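Outer membrane protein Omp121 (Bacteroides thetaiotaomicron, PDB 5FQ8) is a TonB-dependent outer-membrane receptor that probably carries bound nutrient substrates across the Bacteroides outer membrane through a plugged beta barrel. Local coordinates at residues E703-G708 with E719-F724; M804-N809 with I819-R824. One frame throughout, in Å; residues are numbered along the deposited sequence.

Contact 1 (E703-G708 with E719-F724); sequences ELLISG and ELTWNF
L704 meets W722 at the ring edge. Its CD2 lies near the indole plane, beside CZ3. I706 comes to the same six-membered ring, with CD1 3.8 Å from W722 CE3. The two side chains lie alongside each other, both rising from the same face. With CG anti to the backbone N (chi1 -178°), the indole of W722 is carried over to L704 and I706. With an alanine in place of W722, the indole edge is gone; L704 CD2 and I706 CD1 would probably be left without their shared partner. L704 CB also packs on F724 CB at 4.1 Å. The two strands, 697-712 and 716-731, form an antiparallel beta hairpin in the barrel wall of this TonB-dependent receptor. The short segments run at 174° to each other. Three hydrogen-bonded pairs join them: L704 with F724, I706 with W722 and G708 with L720. Each pair exchanges two backbone bonds. I706 N to W722 O spans 2.7 Å, and G708 N to L720 O is longer at 3.1 Å. The other face of the strands carries L705, N723, S707 and T721. There L705 CD1 touches T721 CG2 at 3.9 Å. Further toward the G708 end, S707 CB lies 3.4 Å from T721 OG1. At the far end E703 turns away from the partner strand, and its OE2 forms a salt bridge with R89.

Contact 2 (M804-N809 with I819-R824); sequences MGVSTN and IDFDIR
A second beta hairpin of the barrel wall pairs M804-N809 with I819-R824, antiparallel at 174°. M804 with I823, V806 with F821 and T808 with I819 are its hydrogen-bonded pairs. The M804 N to I823 O bond is 2.6 Å long. V806 and F821 exchange two longer bonds, V806 N to F821 O being 3.2 Å. On the face with these pairs, M804 CG packs on I823 CB at 3.9 Å. V806 CG2 touches F821 CB at 3.8 Å; chi1 of -50° turns this methyl to the F821 side. T808 CG2 lies alongside I819 CB. T808 OG1 accepts a hydrogen bond from W718 NE1. The opposite face is polar. There G805 forms a non-hydrogen-bonded pair with D822. A water gives a bond to D822 OD1 and a weak one to M804 O. NE and NH2 of R824 each bond to one oxygen of D822, and R908 also pairs with D822 OD2. R824 NE reaches D822 OD1 at 3.2 Å, in the guanidinium plane but from above the carboxylate plane, with an N-H...O angle of 178°.

Contacts 1 and 2 lie in neighbouring hairpins of the barrel wall, with centres about 9 Å apart. Strands 716-731 and 802-812 are neighbours, so the second strand of contact 1 pairs with the first strand of contact 2. T721 O and S807 N are 2.7 Å apart, a probable hydrogen bond. E719 N and N809 O follow at 3.0 Å. W722 also packs against V806 across this seam, and M804 touches both W722 and F724. The apolar face of contact 1 therefore continues into that of contact 2. Both contacts lie away from the calcium, magnesium and lipid (KR0) sites. The side chain of I819 is about 9 Å from a bound C8E detergent molecule.

Contact 1 (E703-G708 with E719-F724)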
# COMPACT_ATOMS: atom_id res chain seq x y z
N GLU B 703 46.16 -22.13 -4.42
CA GLU B 703 45.23 -22.81 -5.31
C GLU B 703 46.00 -23.88 -6.05
O GLU B 703 46.91 -23.57 -6.82
CB GLU B 703 44.57 -21.83 -6.30
CG GLU B 703 43.60 -20.84 -5.69
CD GLU B 703 43.35 -19.64 -6.57
OE1 GLU B 703 43.85 -19.61 -7.70
OE2 GLU B 703 42.66 -18.71 -6.11
N LEU B 704 45.62 -25.13 -5.83
CA LEU B 704 46.36 -26.27 -6.34
C LEU B 704 45.41 -27.21 -7.05
O LEU B 704 44.36 -27.57 -6.51
CB LEU B 704 47.08 -26.96 -5.19
CG LEU B 704 47.53 -28.40 -5.30
CD1 LEU B 704 48.50 -28.53 -6.43
CD2 LEU B 704 48.17 -28.77 -3.99
N LEU B 705 45.78 -27.62 -8.26
CA LEU B 705 45.01 -28.57 -9.05
C LEU B 705 45.94 -29.68 -9.54
O LEU B 705 47.05 -29.41 -9.98
CB LEU B 705 44.33 -27.87 -10.22
CG LEU B 705 43.65 -28.63 -11.35
CD1 LEU B 705 42.50 -29.41 -10.82
CD2 LEU B 705 43.20 -27.67 -12.40
N ILE B 706 45.49 -30.93 -9.43
CA ILE B 706 46.26 -32.08 -9.91
C ILE B 706 45.32 -33.04 -10.62
O ILE B 706 44.30 -33.45 -10.05
CB ILE B 706 46.98 -32.82 -8.78
CG1 ILE B 706 48.07 -31.95 -8.19
CG2 ILE B 706 47.60 -34.08 -9.29
CD1 ILE B 706 48.52 -32.44 -6.88
N SER B 707 45.67 -33.42 -11.85
CA SER B 707 44.87 -34.38 -12.59
C SER B 707 45.79 -35.28 -13.39
O SER B 707 46.91 -34.91 -13.72
CB SER B 707 43.87 -33.69 -13.52
OG SER B 707 44.55 -32.79 -14.38
N GLY B 708 45.28 -36.47 -13.70
CA GLY B 708 46.01 -37.42 -14.51
C GLY B 708 45.08 -38.50 -14.99
O GLY B 708 43.92 -38.60 -14.57
N GLU B 719 40.26 -41.29 -15.15
CA GLU B 719 40.90 -40.05 -14.77
C GLU B 719 40.66 -39.78 -13.30
O GLU B 719 39.65 -40.20 -12.72
CB GLU B 719 40.40 -38.88 -15.62
CG GLU B 719 40.54 -39.09 -17.11
CD GLU B 719 40.43 -37.81 -17.91
OE1 GLU B 719 40.23 -36.73 -17.30
OE2 GLU B 719 40.54 -37.89 -19.16
N LEU B 720 41.61 -39.10 -12.68
CA LEU B 720 41.48 -38.63 -11.32
C LEU B 720 41.79 -37.15 -11.29
O LEU B 720 42.70 -36.67 -11.97
CB LEU B 720 42.41 -39.37 -10.39
CG LEU B 720 42.02 -40.80 -10.07
CD1 LEU B 720 43.22 -41.52 -9.55
CD2 LEU B 720 40.93 -40.79 -9.04
N THR B 721 41.03 -36.42 -10.50
CA THR B 721 41.31 -35.01 -10.33
C THR B 721 41.21 -34.66 -8.86
O THR B 721 40.34 -35.17 -8.15
CB THR B 721 40.35 -34.18 -11.18
OG1 THR B 721 40.64 -34.42 -12.56
CG2 THR B 721 40.52 -32.72 -10.87
N TRP B 722 42.15 -33.84 -8.41
CA TRP B 722 42.21 -33.38 -7.03
C TRP B 722 42.55 -31.91 -7.05
O TRP B 722 43.54 -31.51 -7.67
CB TRP B 722 43.25 -34.18 -6.25
CG TRP B 722 43.38 -33.84 -4.82
CD1 TRP B 722 42.61 -34.30 -3.81
CD2 TRP B 722 44.38 -33.01 -4.23
NE1 TRP B 722 43.05 -33.79 -2.62
CE2 TRP B 722 44.14 -33.00 -2.85
CE3 TRP B 722 45.45 -32.27 -4.73
CZ2 TRP B 722 44.93 -32.27 -1.96
CZ3 TRP B 722 46.23 -31.55 -3.85
CH2 TRP B 722 45.97 -31.55 -2.48
N ASN B 723 41.73 -31.09 -6.40
CA ASN B 723 41.98 -29.66 -6.33
C ASN B 723 41.96 -29.20 -4.87
O ASN B 723 41.18 -29.71 -4.07
CB ASN B 723 40.94 -28.90 -7.16
CG ASN B 723 39.53 -29.15 -6.71
OD1 ASN B 723 38.96 -28.34 -6.00
ND2 ASN B 723 38.94 -30.26 -7.14
N PHE B 724 42.83 -28.24 -4.54
CA PHE B 724 43.02 -27.85 -3.14
C PHE B 724 43.12 -26.34 -3.02
O PHE B 724 43.91 -25.70 -3.71
CB PHE B 724 44.27 -28.52 -2.57
CG PHE B 724 44.59 -28.13 -1.15
CD1 PHE B 724 44.05 -28.83 -0.10
CD2 PHE B 724 45.47 -27.10 -0.89
CE1 PHE B 724 44.35 -28.49 1.19
CE2 PHE B 724 45.77 -26.75 0.39
CZ PHE B 724 45.21 -27.45 1.44

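Contact 2 (M804-N809 with I819-R824)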
# COMPACT_ATOMS: atom_id res chain seq x y z
N MET B 804 38.54 -28.56 -0.52
CA MET B 804 39.11 -29.36 -1.60
C MET B 804 38.04 -30.27 -2.18
O MET B 804 36.98 -30.47 -1.59
CB MET B 804 40.31 -30.17 -1.12
CG MET B 804 39.96 -31.35 -0.28
SD MET B 804 41.45 -32.18 0.24
CE MET B 804 40.75 -33.67 0.90
N GLY B 805 38.36 -30.81 -3.35
CA GLY B 805 37.47 -31.74 -4.04
C GLY B 805 38.26 -32.78 -4.80
O GLY B 805 39.37 -32.53 -5.26
N VAL B 806 37.68 -33.97 -4.92
CA VAL B 806 38.30 -35.09 -5.61
C VAL B 806 37.29 -35.69 -6.59
O VAL B 806 36.16 -36.01 -6.22
CB VAL B 806 38.83 -36.17 -4.64
CG1 VAL B 806 39.65 -35.53 -3.59
CG2 VAL B 806 37.72 -36.96 -3.99
N SER B 807 37.70 -35.82 -7.84
CA SER B 807 36.82 -36.31 -8.88
C SER B 807 37.44 -37.52 -9.54
O SER B 807 38.66 -37.68 -9.56
CB SER B 807 36.56 -35.25 -9.92
OG SER B 807 35.61 -34.32 -9.44
N THR B 808 36.59 -38.38 -10.08
CA THR B 808 37.04 -39.44 -10.95
C THR B 808 36.10 -39.53 -12.14
O THR B 808 34.92 -39.21 -12.02
CB THR B 808 37.11 -40.77 -10.21
OG1 THR B 808 37.53 -41.78 -11.12
CG2 THR B 808 35.77 -41.15 -9.66
N ASN B 809 36.62 -39.94 -13.29
CA ASN B 809 35.81 -40.04 -14.50
C ASN B 809 36.23 -41.28 -15.28
O ASN B 809 37.35 -41.35 -15.78
CB ASN B 809 35.94 -38.78 -15.36
CG ASN B 809 35.62 -37.50 -14.60
OD1 ASN B 809 34.46 -37.10 -14.49
ND2 ASN B 809 36.65 -36.85 -14.08
N ILE B 819 32.16 -38.98 -10.56
CA ILE B 819 31.90 -38.97 -9.13
C ILE B 819 32.73 -37.85 -8.54
O ILE B 819 33.96 -37.89 -8.61
CB ILE B 819 32.27 -40.31 -8.47
CG1 ILE B 819 31.44 -41.42 -9.08
CG2 ILE B 819 31.95 -40.25 -7.02
CD1 ILE B 819 31.60 -42.73 -8.39
N ASP B 820 32.07 -36.85 -7.97
CA ASP B 820 32.77 -35.72 -7.38
C ASP B 820 32.44 -35.59 -5.90
O ASP B 820 31.29 -35.75 -5.50
CB ASP B 820 32.42 -34.45 -8.13
CG ASP B 820 32.58 -34.60 -9.60
OD1 ASP B 820 31.73 -35.27 -10.20
OD2 ASP B 820 33.56 -34.07 -10.14
N PHE B 821 33.46 -35.32 -5.11
CA PHE B 821 33.31 -35.14 -3.68
C PHE B 821 33.71 -33.73 -3.34
O PHE B 821 34.73 -33.24 -3.83
CB PHE B 821 34.16 -36.13 -2.89
CG PHE B 821 33.62 -37.50 -2.89
CD1 PHE B 821 33.89 -38.36 -3.91
CD2 PHE B 821 32.80 -37.92 -1.88
CE1 PHE B 821 33.37 -39.61 -3.92
CE2 PHE B 821 32.29 -39.17 -1.88
CZ PHE B 821 32.57 -40.02 -2.90
N ASP B 822 32.89 -33.07 -2.53
CA ASP B 822 33.18 -31.73 -2.04
C ASP B 822 33.63 -31.86 -0.61
O ASP B 822 32.99 -32.56 0.18
CB ASP B 822 31.95 -30.83 -2.14
CG ASP B 822 32.31 -29.39 -2.36
OD1 ASP B 822 33.38 -28.96 -1.89
OD2 ASP B 822 31.52 -28.68 -3.01
N ILE B 823 34.75 -31.24 -0.27
CA ILE B 823 35.29 -31.34 1.07
C ILE B 823 35.68 -29.96 1.55
O ILE B 823 36.63 -29.37 1.04
CB ILE B 823 36.48 -32.30 1.15
CG1 ILE B 823 36.03 -33.71 0.82
CG2 ILE B 823 37.06 -32.27 2.54
CD1 ILE B 823 36.26 -34.07 -0.59
N ARG B 824 34.96 -29.46 2.55
CA ARG B 824 35.20 -28.15 3.12
C ARG B 824 35.27 -28.32 4.61
O ARG B 824 34.36 -28.91 5.21
CB ARG B 824 34.10 -27.16 2.75
CG ARG B 824 33.60 -27.28 1.33
CD ARG B 824 32.63 -26.22 0.96
NE ARG B 824 32.26 -26.37 -0.43
CZ ARG B 824 31.51 -25.53 -1.11
NH1 ARG B 824 31.03 -24.45 -0.52
NH2 ARG B 824 31.25 -25.77 -2.38
O HOH W 1 35.87 -27.73 -2.52
O HOH W 2 32.78 -35.33 -12.87